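Local coordinates for protein enolase-phosphatase E1 (Saccharomyces cerevisiae, PDB 2G80) that probably enolises and then dephosphorylates 2,3-diketo-5-methylthiopentyl-1-phosphate in the methionine salvage pathway, using one bound magnesium ion, at residues Y34-E39 with L208-N213; G185-T190 with P214-A219; S192-L197 with A221-A226; T227-R232 with D240-Q245. One frame throughout, in Å; residues are numbered along the deposited sequence.

Contact 1: residues Y34-E39 with L208-N213; sequences YLLDIE and LFLSDN. With MG (magnesium ion), chain E.
The magnesium site of this HAD-like hydrolase lies where two neighbouring parallel strands of its Rossmann-like sheet end, and here strands 33-36 and 207-211 deliver Asp37, Glu39 and Asp212 to the metal. Leading up to it is a parallel ladder: Leu35 N donates to Leu208 O (2.9 Å), Leu210 N to Leu35 O, and Asp37 N to Leu210 O. On one face of the sheet Leu36 CD2 lies beside Leu210 CD1 at 3.5 Å, a tight fit, while Leu208 CD2 meets the edge of the Tyr34 ring. On the other face the Phe209 ring, with CG anti to the backbone N (chi1 175°), brings its CD1 to 3.5 Å from Leu35 CD2. With the ring of Phe209 cut back to an alanine, Leu35 CD2 would probably lose its cover and a gap would open beside it. Past the strands, the carboxylates of Asp37 and Asp212 lie nearly coplanar, 12° apart, and Asp37 OD2 and Asp212 OD1 come within 2.8 Å because both bind the cation. Asp37 OD1 turns instead to Lys187 in a salt bridge. Three waters and the backbone oxygen Glu39 O, 2.1 Å from the magnesium, complete six ligands.

Contact 2: residues G185-T190 with P214-A219; sequences GKKTET and PLELDA
Ala219 and Glu216, on one side of helix 214-221, meet the loop of Lys187, Thr188 and Thr190, and the contact illustrates how a short loop can be firm at one margin and slack at the other. The firm part is centred on Ala219, whose CB points at the loop and presses on Thr188 O at 3.4 Å. Beside it Thr190 OG1 donates to Ala219 O over 2.8 Å, arriving in the carbonyl plane on a lone pair (C=O...donor angle 122°); with OG1 anti to its own carbonyl carbon (chi1 -65°), the hydroxyl reaches the helix backbone. Deeper in, the buried Lys187 side chain bends at chi3 and sets CD and CE against Glu216 OE2, each at 3.4 Å. Its ammonium group forms a salt bridge with the carboxylate, NZ standing 3.2 Å from both Glu216 OE1 and Glu216 OE2, though each bond is weak. The stronger partners lie elsewhere: Asp37 for Lys187, and Ser211 for Glu216. Lys187 probably binds substrate, consistent with the motif III lysine of HAD enzymes.

Toward solvent the contact thins to apolar touching. Thr188 CG2 lies alongside Leu215, 3.7 Å from its CB, and both residues are exposed. The loop joins helix 181-184 to helix 190-200, whose Tyr193 hydroxyl hydrogen-bonds to Lys187 O and whose Tyr193 side chain also packs on Glu216 and Ala219, while Leu217, turned away from the loop, faces strands 207-211 and 226-230.

Contact 3: residues S192-L197 with A221-A226; sequences SYANIL and AGVGIA
Val223, Ile225 and Leu197 bury the largest areas where the loop 221-226 folds against helix 190-200, an instance of a turn anchored by a few branched side chains. Val223 points at the helix and pushes one methyl forward: with CG1 anti to the carbonyl carbon (chi1 -79°), CG2 falls between the backbone N and that carbon and comes to 3.6 Å from Tyr193 CB. The other methyl, CG1, faces Ala194 CB more loosely at 4.2 Å. The type I turn from Ala221 to Gly224 carries this valine at its third position; the bond from Gly224 N to Ala221 O (3.2 Å) closes the turn, and the positive phi of Gly224 suits a glycine as the chain leaves it.

This turn belongs to a beta-alpha-beta crossover of the Rossmann-like HAD fold, for it carries the chain from the end of helix 214-221 into strand 226-230, next to strand 207-211. Helix 190-200 lies on the same side of the sheet as helix 214-221, and the Tyr193 ring reaches past Ile225 to meet Phe209.

Ile225 and Leu197 approach tip to tip. Leu197 CD1 stands 4.0 Å from Ile225 CG1, and Leu197 CG is equally distant from Ile225 CD1. Ile225 CD1 also reaches Tyr193 CB at 3.9 Å, the tyrosine and isoleucine side chains crossing at about a right angle. Val207 and Ala204 touch both Leu197 and Ile225, extending the apolar patch to the beginning of strand 207-211.

Contact 4: residues T227-R232 with D240-Q245; sequences TGLASR and DGQKYQ
Backbone pairing between Leu229 and Gln245 ties strand 226-230 to the loop that approaches it, a case of a chain being drawn into a sheet just before its own strand begins. Leu229 N donates to Gln245 O over 2.8 Å in a nearly straight bond, 167° at the hydrogen. A water continues the pairing: it donates to Thr227 O and accepts from Gln245 N at 3.1 Å.

Of the side chains, Thr227 comes in at the edge of the Tyr244 ring, its OG1 near the ring plane and 3.1 Å from CE1. Lys243 CG sits over one face of that ring. Leu229 CB meets Tyr244 CB at 3.9 Å, and Leu229 CD2 touches Gln242 OE1 at 3.6 Å. Gln242, bent at chi2 (82°), folds back on its own segment: Gln242 OE1 accepts from Tyr244 N, the donor standing above the amide carbonyl plane, while Gln242 NE2 gives a 2.7 Å bond to Tyr244 O. Replacing Gln242 by alanine removes both bonds, and is likely to leave the Tyr244 backbone less firmly held and a gap beside Leu229 CD2.

Helix 214-221 lies against this contact, its Leu217 packing on Thr227, Leu229 and Tyr244, and its Asp218 carboxylate hydrogen-bonded to Tyr244 OH. Strand 226-230 itself pairs with strand 207-211 on one side and with strand 246-247, at the margin of the sheet, on the other.

Overall arrangement
The four contacts touch one another within the Rossmann-like core, with contact 1 holding the magnesium. Contact 2, centred about 11 Å from contact 1, reaches the site most directly: Lys187 NZ lies 2.6 Å from Asp37 OD1 in a salt bridge, and the Glu216 side chain is about 5 Å from the metal. Contact 3 lies farther from the metal, its Tyr193 side chain about 10 Å from the ion, yet with Tyr193 OH hydrogen-bonded to Lys187 O at 2.7 Å. Contact 4 extends the sheet beyond strand 207-211, with Phe209 O 2.9 Å from Gly228 N, and joins contact 2 where Asp218 OD1 forms a salt bridge to Lys243 NZ at 2.7 Å.

Contact 1: residues Y34-E39 with L208-N213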
loop_
_atom_site.group_PDB
_atom_site.type_symbol
_atom_site.label_atom_id
_atom_site.label_comp_id
_atom_site.label_asym_id
_atom_site.label_seq_id
_atom_site.Cartn_x
_atom_site.Cartn_y
_atom_site.Cartn_z
ATOM N N TYR A 34 13.586 -9.346 3.662
ATOM C CA TYR A 34 12.909 -8.926 2.469
ATOM C C TYR A 34 12.064 -7.684 2.743
ATOM O O TYR A 34 11.338 -7.618 3.747
ATOM C CB TYR A 34 12.019 -10.050 1.949
ATOM C CG TYR A 34 12.825 -11.265 1.522
ATOM C CD1 TYR A 34 13.109 -12.291 2.435
ATOM C CD2 TYR A 34 13.363 -11.353 0.218
ATOM C CE1 TYR A 34 13.903 -13.411 2.061
ATOM C CE2 TYR A 34 14.126 -12.471 -0.181
ATOM C CZ TYR A 34 14.384 -13.498 0.736
ATOM O OH TYR A 34 15.113 -14.584 0.329
ATOM N N LEU A 35 12.190 -6.718 1.838
ATOM C CA LEU A 35 11.482 -5.464 1.869
ATOM C C LEU A 35 10.622 -5.459 0.610
ATOM O O LEU A 35 11.120 -5.641 -0.511
ATOM C CB LEU A 35 12.470 -4.299 1.858
ATOM C CG LEU A 35 11.885 -2.894 1.967
ATOM C CD1 LEU A 35 11.214 -2.705 3.353
ATOM C CD2 LEU A 35 12.986 -1.857 1.754
ATOM N N LEU A 36 9.334 -5.237 0.782
ATOM C CA LEU A 36 8.407 -5.314 -0.354
ATOM C C LEU A 36 7.635 -4.046 -0.576
ATOM O O LEU A 36 7.071 -3.486 0.357
ATOM C CB LEU A 36 7.400 -6.442 -0.139
ATOM C CG LEU A 36 7.934 -7.851 0.133
ATOM C CD1 LEU A 36 6.736 -8.796 0.376
ATOM C CD2 LEU A 36 8.754 -8.350 -1.000
ATOM N N ASP A 37 7.639 -3.593 -1.825
ATOM C CA ASP A 37 6.718 -2.580 -2.303
ATOM C C ASP A 37 5.323 -3.271 -2.377
ATOM O O ASP A 37 5.261 -4.521 -2.441
ATOM C CB ASP A 37 7.139 -2.122 -3.692
ATOM C CG ASP A 37 6.149 -1.154 -4.320
ATOM O OD1 ASP A 37 5.654 -0.245 -3.598
ATOM O OD2 ASP A 37 5.863 -1.333 -5.518
ATOM N N ILE A 38 4.233 -2.483 -2.348
ATOM C CA ILE A 38 2.867 -3.033 -2.478
ATOM C C ILE A 38 2.365 -3.059 -3.921
ATOM O O ILE A 38 2.241 -4.129 -4.517
ATOM C CB ILE A 38 1.808 -2.315 -1.569
ATOM C CG1 ILE A 38 2.181 -2.535 -0.095
ATOM C CG2 ILE A 38 0.358 -2.902 -1.832
ATOM C CD1 ILE A 38 1.346 -1.818 0.919
ATOM N N GLU A 39 2.103 -1.867 -4.461
ATOM C CA GLU A 39 1.375 -1.693 -5.729
ATOM C C GLU A 39 2.220 -2.077 -6.913
ATOM O O GLU A 39 3.290 -1.553 -7.072
ATOM C CB GLU A 39 0.834 -0.253 -5.861
ATOM C CG GLU A 39 -0.015 0.250 -4.637
ATOM C CD GLU A 39 0.776 0.983 -3.487
ATOM O OE1 GLU A 39 2.004 0.738 -3.252
ATOM O OE2 GLU A 39 0.129 1.821 -2.806
ATOM N N LEU A 208 16.898 -8.003 0.523
ATOM C CA LEU A 208 16.442 -7.911 -0.886
ATOM C C LEU A 208 15.182 -7.010 -0.931
ATOM O O LEU A 208 14.188 -7.283 -0.238
ATOM C CB LEU A 208 16.100 -9.269 -1.500
ATOM C CG LEU A 208 15.619 -9.288 -2.967
ATOM C CD1 LEU A 208 16.674 -8.744 -3.898
ATOM C CD2 LEU A 208 15.206 -10.709 -3.410
ATOM N N PHE A 209 15.228 -5.961 -1.755
ATOM C CA PHE A 209 14.100 -5.041 -1.967
ATOM C C PHE A 209 13.461 -5.318 -3.348
ATOM O O PHE A 209 14.149 -5.285 -4.378
ATOM C CB PHE A 209 14.576 -3.593 -1.834
ATOM C CG PHE A 209 13.527 -2.549 -2.155
ATOM C CD1 PHE A 209 12.234 -2.620 -1.627
ATOM C CD2 PHE A 209 13.864 -1.432 -2.924
ATOM C CE1 PHE A 209 11.293 -1.631 -1.894
ATOM C CE2 PHE A 209 12.929 -0.439 -3.208
ATOM C CZ PHE A 209 11.655 -0.521 -2.690
ATOM N N LEU A 210 12.158 -5.606 -3.334
ATOM C CA LEU A 210 11.373 -5.905 -4.522
ATOM C C LEU A 210 10.364 -4.776 -4.774
ATOM O O LEU A 210 9.560 -4.416 -3.896
ATOM C CB LEU A 210 10.658 -7.238 -4.381
ATOM C CG LEU A 210 11.571 -8.456 -4.153
ATOM C CD1 LEU A 210 10.786 -9.614 -3.515
ATOM C CD2 LEU A 210 12.308 -8.872 -5.416
ATOM N N SER A 211 10.422 -4.234 -5.982
ATOM C CA SER A 211 9.560 -3.152 -6.395
ATOM C C SER A 211 9.447 -3.144 -7.913
ATOM O O SER A 211 10.311 -3.687 -8.576
ATOM C CB SER A 211 10.115 -1.817 -5.865
ATOM O OG SER A 211 9.444 -0.674 -6.406
ATOM N N ASP A 212 8.333 -2.610 -8.424
ATOM C CA ASP A 212 8.126 -2.409 -9.857
ATOM C C ASP A 212 8.721 -1.086 -10.364
ATOM O O ASP A 212 8.797 -0.901 -11.567
ATOM C CB ASP A 212 6.638 -2.479 -10.253
ATOM C CG ASP A 212 5.778 -1.479 -9.520
ATOM O OD1 ASP A 212 6.063 -1.248 -8.322
ATOM O OD2 ASP A 212 4.819 -0.947 -10.125
ATOM N N ASN A 213 9.122 -0.189 -9.455
ATOM C CA ASN A 213 9.665 1.126 -9.803
ATOM C C ASN A 213 11.213 1.112 -9.747
ATOM O O ASN A 213 11.781 1.022 -8.656
ATOM C CB ASN A 213 9.079 2.174 -8.836
ATOM C CG ASN A 213 9.390 3.623 -9.243
ATOM O OD1 ASN A 213 10.161 3.883 -10.166
ATOM N ND2 ASN A 213 8.779 4.569 -8.535
HETATM MG MG MG E . 4.859 -0.090 -6.973
HETATM O O HOH W 1 4.036 0.960 -5.497
HETATM O O HOH W 2 4.041 0.949 -8.427
HETATM O O HOH W 3 6.507 1.139 -6.688
#

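Contact 2: residues G185-T190 with P214-A219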
loop_
_atom_site.group_PDB
_atom_site.type_symbol
_atom_site.label_atom_id
_atom_site.label_comp_id
_atom_site.label_asym_id
_atom_site.label_seq_id
_atom_site.Cartn_x
_atom_site.Cartn_y
_atom_site.Cartn_z
ATOM N N GLY A 185 10.699 8.533 4.859
ATOM C CA GLY A 185 11.060 9.515 3.820
ATOM C C GLY A 185 10.557 9.048 2.461
ATOM O O GLY A 185 9.900 7.994 2.348
ATOM N N LYS A 186 10.906 9.811 1.427
ATOM C CA LYS A 186 10.484 9.525 0.042
ATOM C C LYS A 186 11.108 8.240 -0.507
ATOM O O LYS A 186 12.276 7.930 -0.236
ATOM C CB LYS A 186 10.754 10.727 -0.886
ATOM C CG LYS A 186 9.915 11.985 -0.524
ATOM C CD LYS A 186 10.013 13.149 -1.582
ATOM C CE LYS A 186 9.312 12.792 -2.916
ATOM N NZ LYS A 186 9.355 13.848 -3.992
ATOM N N LYS A 187 10.322 7.505 -1.284
ATOM C CA LYS A 187 10.744 6.200 -1.834
ATOM C C LYS A 187 11.900 6.219 -2.835
ATOM O O LYS A 187 12.502 5.171 -3.081
ATOM C CB LYS A 187 9.556 5.457 -2.450
ATOM C CG LYS A 187 8.463 5.124 -1.460
ATOM C CD LYS A 187 7.430 4.148 -1.999
ATOM C CE LYS A 187 7.914 2.698 -1.915
ATOM N NZ LYS A 187 6.979 1.747 -2.556
ATOM N N THR A 188 12.170 7.388 -3.419
ATOM C CA THR A 188 13.243 7.628 -4.395
ATOM C C THR A 188 14.540 8.258 -3.808
ATOM O O THR A 188 15.476 8.534 -4.545
ATOM C CB THR A 188 12.685 8.489 -5.576
ATOM O OG1 THR A 188 11.848 9.544 -5.061
ATOM C CG2 THR A 188 11.839 7.612 -6.507
ATOM N N GLU A 189 14.606 8.426 -2.490
ATOM C CA GLU A 189 15.778 8.981 -1.788
ATOM C C GLU A 189 16.502 7.871 -1.000
ATOM O O GLU A 189 15.876 7.145 -0.195
ATOM C CB GLU A 189 15.345 10.104 -0.832
ATOM C CG GLU A 189 14.825 11.398 -1.511
ATOM C CD GLU A 189 15.865 12.083 -2.421
ATOM O OE1 GLU A 189 17.064 12.145 -2.051
ATOM O OE2 GLU A 189 15.487 12.569 -3.513
ATOM N N THR A 190 17.810 7.746 -1.233
ATOM C CA THR A 190 18.670 6.753 -0.560
ATOM C C THR A 190 18.561 6.801 0.982
ATOM O O THR A 190 18.515 5.746 1.620
ATOM C CB THR A 190 20.151 6.908 -1.043
ATOM O OG1 THR A 190 20.231 6.575 -2.446
ATOM C CG2 THR A 190 21.130 6.021 -0.259
ATOM N N PRO A 214 11.896 1.201 -10.917
ATOM C CA PRO A 214 13.371 1.226 -10.937
ATOM C C PRO A 214 14.043 2.346 -10.131
ATOM O O PRO A 214 15.165 2.170 -9.701
ATOM C CB PRO A 214 13.708 1.404 -12.428
ATOM C CG PRO A 214 12.523 1.026 -13.158
ATOM C CD PRO A 214 11.351 1.266 -12.295
ATOM N N LEU A 215 13.372 3.486 -10.012
ATOM C CA LEU A 215 13.849 4.635 -9.267
ATOM C C LEU A 215 13.905 4.358 -7.753
ATOM O O LEU A 215 14.761 4.907 -7.045
ATOM C CB LEU A 215 12.982 5.874 -9.574
ATOM C CG LEU A 215 12.968 6.337 -11.046
ATOM C CD1 LEU A 215 11.969 7.486 -11.236
ATOM C CD2 LEU A 215 14.357 6.766 -11.507
ATOM N N GLU A 216 12.996 3.513 -7.268
ATOM C CA GLU A 216 13.008 3.067 -5.886
ATOM C C GLU A 216 14.210 2.127 -5.691
ATOM O O GLU A 216 14.941 2.255 -4.729
ATOM C CB GLU A 216 11.691 2.341 -5.525
ATOM C CG GLU A 216 10.447 3.254 -5.587
ATOM C CD GLU A 216 9.135 2.553 -5.196
ATOM O OE1 GLU A 216 9.140 1.340 -4.847
ATOM O OE2 GLU A 216 8.081 3.233 -5.226
ATOM N N LEU A 217 14.383 1.182 -6.612
ATOM C CA LEU A 217 15.470 0.210 -6.563
ATOM C C LEU A 217 16.826 0.897 -6.635
ATOM O O LEU A 217 17.734 0.501 -5.907
ATOM C CB LEU A 217 15.323 -0.839 -7.675
ATOM C CG LEU A 217 14.095 -1.782 -7.691
ATOM C CD1 LEU A 217 14.208 -2.665 -8.897
ATOM C CD2 LEU A 217 13.910 -2.682 -6.418
ATOM N N ASP A 218 16.950 1.927 -7.483
ATOM C CA ASP A 218 18.171 2.748 -7.592
ATOM C C ASP A 218 18.517 3.428 -6.258
ATOM O O ASP A 218 19.679 3.495 -5.890
ATOM C CB ASP A 218 18.012 3.884 -8.617
ATOM C CG ASP A 218 17.972 3.423 -10.064
ATOM O OD1 ASP A 218 18.247 2.261 -10.383
ATOM O OD2 ASP A 218 17.647 4.270 -10.916
ATOM N N ALA A 219 17.509 3.990 -5.588
ATOM C CA ALA A 219 17.698 4.658 -4.293
ATOM C C ALA A 219 18.210 3.658 -3.243
ATOM O O ALA A 219 19.174 3.938 -2.539
ATOM C CB ALA A 219 16.406 5.312 -3.841
#

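Contact 3: residues S192-L197 with A221-A226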
loop_
_atom_site.group_PDB
_atom_site.type_symbol
_atom_site.label_atom_id
_atom_site.label_comp_id
_atom_site.label_asym_id
_atom_site.label_seq_id
_atom_site.Cartn_x
_atom_site.Cartn_y
_atom_site.Cartn_z
ATOM N N SER A 192 16.100 7.446 2.925
ATOM C CA SER A 192 14.929 6.710 3.354
ATOM C C SER A 192 15.277 5.241 3.604
ATOM O O SER A 192 14.835 4.680 4.609
ATOM C CB SER A 192 13.786 6.825 2.324
ATOM O OG SER A 192 13.570 8.178 1.905
ATOM N N TYR A 193 16.100 4.651 2.722
ATOM C CA TYR A 193 16.551 3.238 2.885
ATOM C C TYR A 193 17.563 3.063 4.034
ATOM O O TYR A 193 17.591 2.038 4.667
ATOM C CB TYR A 193 17.045 2.660 1.566
ATOM C CG TYR A 193 15.908 2.629 0.594
ATOM C CD1 TYR A 193 15.017 1.546 0.564
ATOM C CD2 TYR A 193 15.660 3.718 -0.250
ATOM C CE1 TYR A 193 13.938 1.536 -0.309
ATOM C CE2 TYR A 193 14.575 3.727 -1.109
ATOM C CZ TYR A 193 13.716 2.633 -1.152
ATOM O OH TYR A 193 12.647 2.638 -2.026
ATOM N N ALA A 194 18.359 4.092 4.301
ATOM C CA ALA A 194 19.238 4.110 5.463
ATOM C C ALA A 194 18.387 4.124 6.756
ATOM O O ALA A 194 18.739 3.450 7.738
ATOM C CB ALA A 194 20.200 5.295 5.404
ATOM N N ASN A 195 17.286 4.891 6.738
ATOM C CA ASN A 195 16.326 4.929 7.841
ATOM C C ASN A 195 15.701 3.559 8.086
ATOM O O ASN A 195 15.616 3.117 9.227
ATOM C CB ASN A 195 15.229 5.995 7.636
ATOM C CG ASN A 195 15.771 7.438 7.598
ATOM O OD1 ASN A 195 16.834 7.752 8.151
ATOM N ND2 ASN A 195 15.027 8.321 6.944
ATOM N N ILE A 196 15.308 2.862 7.022
ATOM C CA ILE A 196 14.708 1.505 7.133
ATOM C C ILE A 196 15.728 0.475 7.633
ATOM O O ILE A 196 15.365 -0.384 8.448
ATOM C CB ILE A 196 14.060 1.058 5.797
ATOM C CG1 ILE A 196 12.844 1.954 5.495
ATOM C CG2 ILE A 196 13.660 -0.498 5.797
ATOM C CD1 ILE A 196 12.271 1.760 4.098
ATOM N N LEU A 197 16.970 0.532 7.142
ATOM C CA LEU A 197 18.041 -0.396 7.619
ATOM C C LEU A 197 18.299 -0.235 9.124
ATOM O O LEU A 197 18.456 -1.228 9.819
ATOM C CB LEU A 197 19.365 -0.258 6.822
ATOM C CG LEU A 197 19.386 -0.774 5.384
ATOM C CD1 LEU A 197 20.678 -0.352 4.699
ATOM C CD2 LEU A 197 19.197 -2.298 5.329
ATOM N N ALA A 221 19.744 0.729 -3.819
ATOM C CA ALA A 221 21.079 0.295 -4.203
ATOM C C ALA A 221 22.205 1.254 -3.759
ATOM O O ALA A 221 23.350 0.812 -3.631
ATOM C CB ALA A 221 21.147 0.016 -5.716
ATOM N N GLY A 222 21.881 2.526 -3.499
ATOM C CA GLY A 222 22.845 3.503 -2.979
ATOM C C GLY A 222 23.386 3.214 -1.579
ATOM O O GLY A 222 24.463 3.693 -1.225
ATOM N N VAL A 223 22.634 2.446 -0.788
ATOM C CA VAL A 223 23.063 1.972 0.543
ATOM C C VAL A 223 23.346 0.447 0.585
ATOM O O VAL A 223 23.406 -0.131 1.664
ATOM C CB VAL A 223 22.089 2.421 1.683
ATOM C CG1 VAL A 223 22.351 3.867 2.050
ATOM C CG2 VAL A 223 20.600 2.149 1.342
ATOM N N GLY A 224 23.529 -0.176 -0.583
ATOM C CA GLY A 224 23.946 -1.567 -0.696
ATOM C C GLY A 224 22.906 -2.668 -0.613
ATOM O O GLY A 224 23.264 -3.873 -0.592
ATOM N N ILE A 225 21.634 -2.278 -0.597
ATOM C CA ILE A 225 20.546 -3.238 -0.527
ATOM C C ILE A 225 20.393 -3.913 -1.911
ATOM O O ILE A 225 20.355 -3.220 -2.922
ATOM C CB ILE A 225 19.205 -2.556 -0.112
ATOM C CG1 ILE A 225 19.310 -1.850 1.261
ATOM C CG2 ILE A 225 18.021 -3.580 -0.157
ATOM C CD1 ILE A 225 18.054 -1.083 1.625
ATOM N N ALA A 226 20.268 -5.247 -1.929
ATOM C CA ALA A 226 20.018 -6.014 -3.173
ATOM C C ALA A 226 18.598 -5.677 -3.680
ATOM O O ALA A 226 17.692 -5.385 -2.910
ATOM C CB ALA A 226 20.192 -7.503 -2.952
#

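Contact 4: residues T227-R232 with D240-Q245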
loop_
_atom_site.group_PDB
_atom_site.type_symbol
_atom_site.label_atom_id
_atom_site.label_comp_id
_atom_site.label_asym_id
_atom_site.label_seq_id
_atom_site.Cartn_x
_atom_site.Cartn_y
_atom_site.Cartn_z
ATOM N N THR A 227 18.441 -5.681 -4.988
ATOM C CA THR A 227 17.241 -5.215 -5.657
ATOM C C THR A 227 16.733 -6.252 -6.639
ATOM O O THR A 227 17.524 -7.021 -7.191
ATOM C CB THR A 227 17.558 -3.939 -6.489
ATOM O OG1 THR A 227 18.622 -4.241 -7.402
ATOM C CG2 THR A 227 17.981 -2.823 -5.610
ATOM N N GLY A 228 15.419 -6.246 -6.847
ATOM C CA GLY A 228 14.753 -7.124 -7.834
ATOM C C GLY A 228 13.581 -6.355 -8.419
ATOM O O GLY A 228 12.845 -5.707 -7.648
ATOM N N LEU A 229 13.448 -6.377 -9.752
ATOM C CA LEU A 229 12.375 -5.648 -10.454
ATOM C C LEU A 229 11.155 -6.545 -10.598
ATOM O O LEU A 229 11.207 -7.555 -11.308
ATOM C CB LEU A 229 12.824 -5.146 -11.836
ATOM C CG LEU A 229 11.850 -4.231 -12.620
ATOM C CD1 LEU A 229 11.518 -2.930 -11.877
ATOM C CD2 LEU A 229 12.431 -3.892 -13.989
ATOM N N ALA A 230 10.074 -6.202 -9.894
ATOM C CA ALA A 230 8.833 -6.969 -9.968
ATOM C C ALA A 230 8.097 -6.619 -11.273
ATOM O O ALA A 230 7.962 -5.438 -11.619
ATOM C CB ALA A 230 7.938 -6.717 -8.738
ATOM N N SER A 231 7.671 -7.658 -11.995
ATOM C CA SER A 231 6.907 -7.510 -13.220
ATOM C C SER A 231 5.603 -8.276 -13.060
ATOM O O SER A 231 5.627 -9.468 -12.808
ATOM C CB SER A 231 7.695 -8.055 -14.403
ATOM O OG SER A 231 7.103 -7.601 -15.588
ATOM N N ARG A 232 4.479 -7.575 -13.175
ATOM C CA ARG A 232 3.161 -8.155 -13.016
ATOM C C ARG A 232 2.270 -7.654 -14.144
ATOM O O ARG A 232 2.520 -6.534 -14.645
ATOM C CB ARG A 232 2.518 -7.680 -11.694
ATOM C CG ARG A 232 3.235 -8.030 -10.417
ATOM C CD ARG A 232 3.268 -9.521 -10.208
ATOM N NE ARG A 232 3.763 -9.870 -8.885
ATOM C CZ ARG A 232 3.691 -11.092 -8.351
ATOM N NH1 ARG A 232 3.166 -12.103 -9.025
ATOM N NH2 ARG A 232 4.130 -11.296 -7.115
ATOM N N ASP A 240 13.797 -3.391 -22.829
ATOM C CA ASP A 240 14.762 -4.459 -23.205
ATOM C C ASP A 240 16.173 -4.241 -22.641
ATOM O O ASP A 240 16.814 -5.196 -22.187
ATOM C CB ASP A 240 14.860 -4.607 -24.733
ATOM N N GLY A 241 16.635 -2.988 -22.672
ATOM C CA GLY A 241 17.947 -2.604 -22.135
ATOM C C GLY A 241 17.796 -2.034 -20.738
ATOM O O GLY A 241 17.608 -0.815 -20.595
ATOM N N GLN A 242 17.834 -2.912 -19.719
ATOM C CA GLN A 242 17.734 -2.492 -18.299
ATOM C C GLN A 242 18.540 -3.407 -17.336
ATOM O O GLN A 242 18.574 -4.634 -17.479
ATOM C CB GLN A 242 16.270 -2.277 -17.881
ATOM C CG GLN A 242 15.411 -3.530 -17.675
ATOM C CD GLN A 242 15.577 -4.193 -16.309
ATOM O OE1 GLN A 242 15.733 -3.518 -15.294
ATOM N NE2 GLN A 242 15.534 -5.516 -16.283
ATOM N N LYS A 243 19.163 -2.772 -16.346
ATOM C CA LYS A 243 20.116 -3.421 -15.426
ATOM C C LYS A 243 19.610 -4.399 -14.359
ATOM O O LYS A 243 20.386 -5.243 -13.896
ATOM C CB LYS A 243 20.980 -2.344 -14.733
ATOM C CG LYS A 243 20.248 -1.387 -13.761
ATOM C CD LYS A 243 21.184 -0.276 -13.348
ATOM C CE LYS A 243 20.631 0.561 -12.232
ATOM N NZ LYS A 243 19.363 1.236 -12.624
ATOM N N TYR A 244 18.329 -4.330 -14.007
ATOM C CA TYR A 244 17.785 -5.155 -12.914
ATOM C C TYR A 244 17.335 -6.552 -13.271
ATOM O O TYR A 244 16.882 -6.795 -14.390
ATOM C CB TYR A 244 16.646 -4.418 -12.221
ATOM C CG TYR A 244 17.120 -3.180 -11.531
ATOM C CD1 TYR A 244 17.971 -3.291 -10.434
ATOM C CD2 TYR A 244 16.741 -1.896 -11.961
ATOM C CE1 TYR A 244 18.453 -2.171 -9.766
ATOM C CE2 TYR A 244 17.197 -0.738 -11.269
ATOM C CZ TYR A 244 18.057 -0.910 -10.158
ATOM O OH TYR A 244 18.595 0.113 -9.420
ATOM N N GLN A 245 17.490 -7.471 -12.312
ATOM C CA GLN A 245 16.954 -8.807 -12.475
ATOM C C GLN A 245 15.430 -8.669 -12.346
ATOM O O GLN A 245 14.945 -7.979 -11.440
ATOM C CB GLN A 245 17.508 -9.811 -11.465
ATOM C CG GLN A 245 16.878 -11.211 -11.691
ATOM C CD GLN A 245 17.752 -12.396 -11.321
ATOM O OE1 GLN A 245 18.784 -12.268 -10.645
ATOM N NE2 GLN A 245 17.332 -13.580 -11.784
HETATM O O HOH W 4 18.825 -6.669 -9.673
#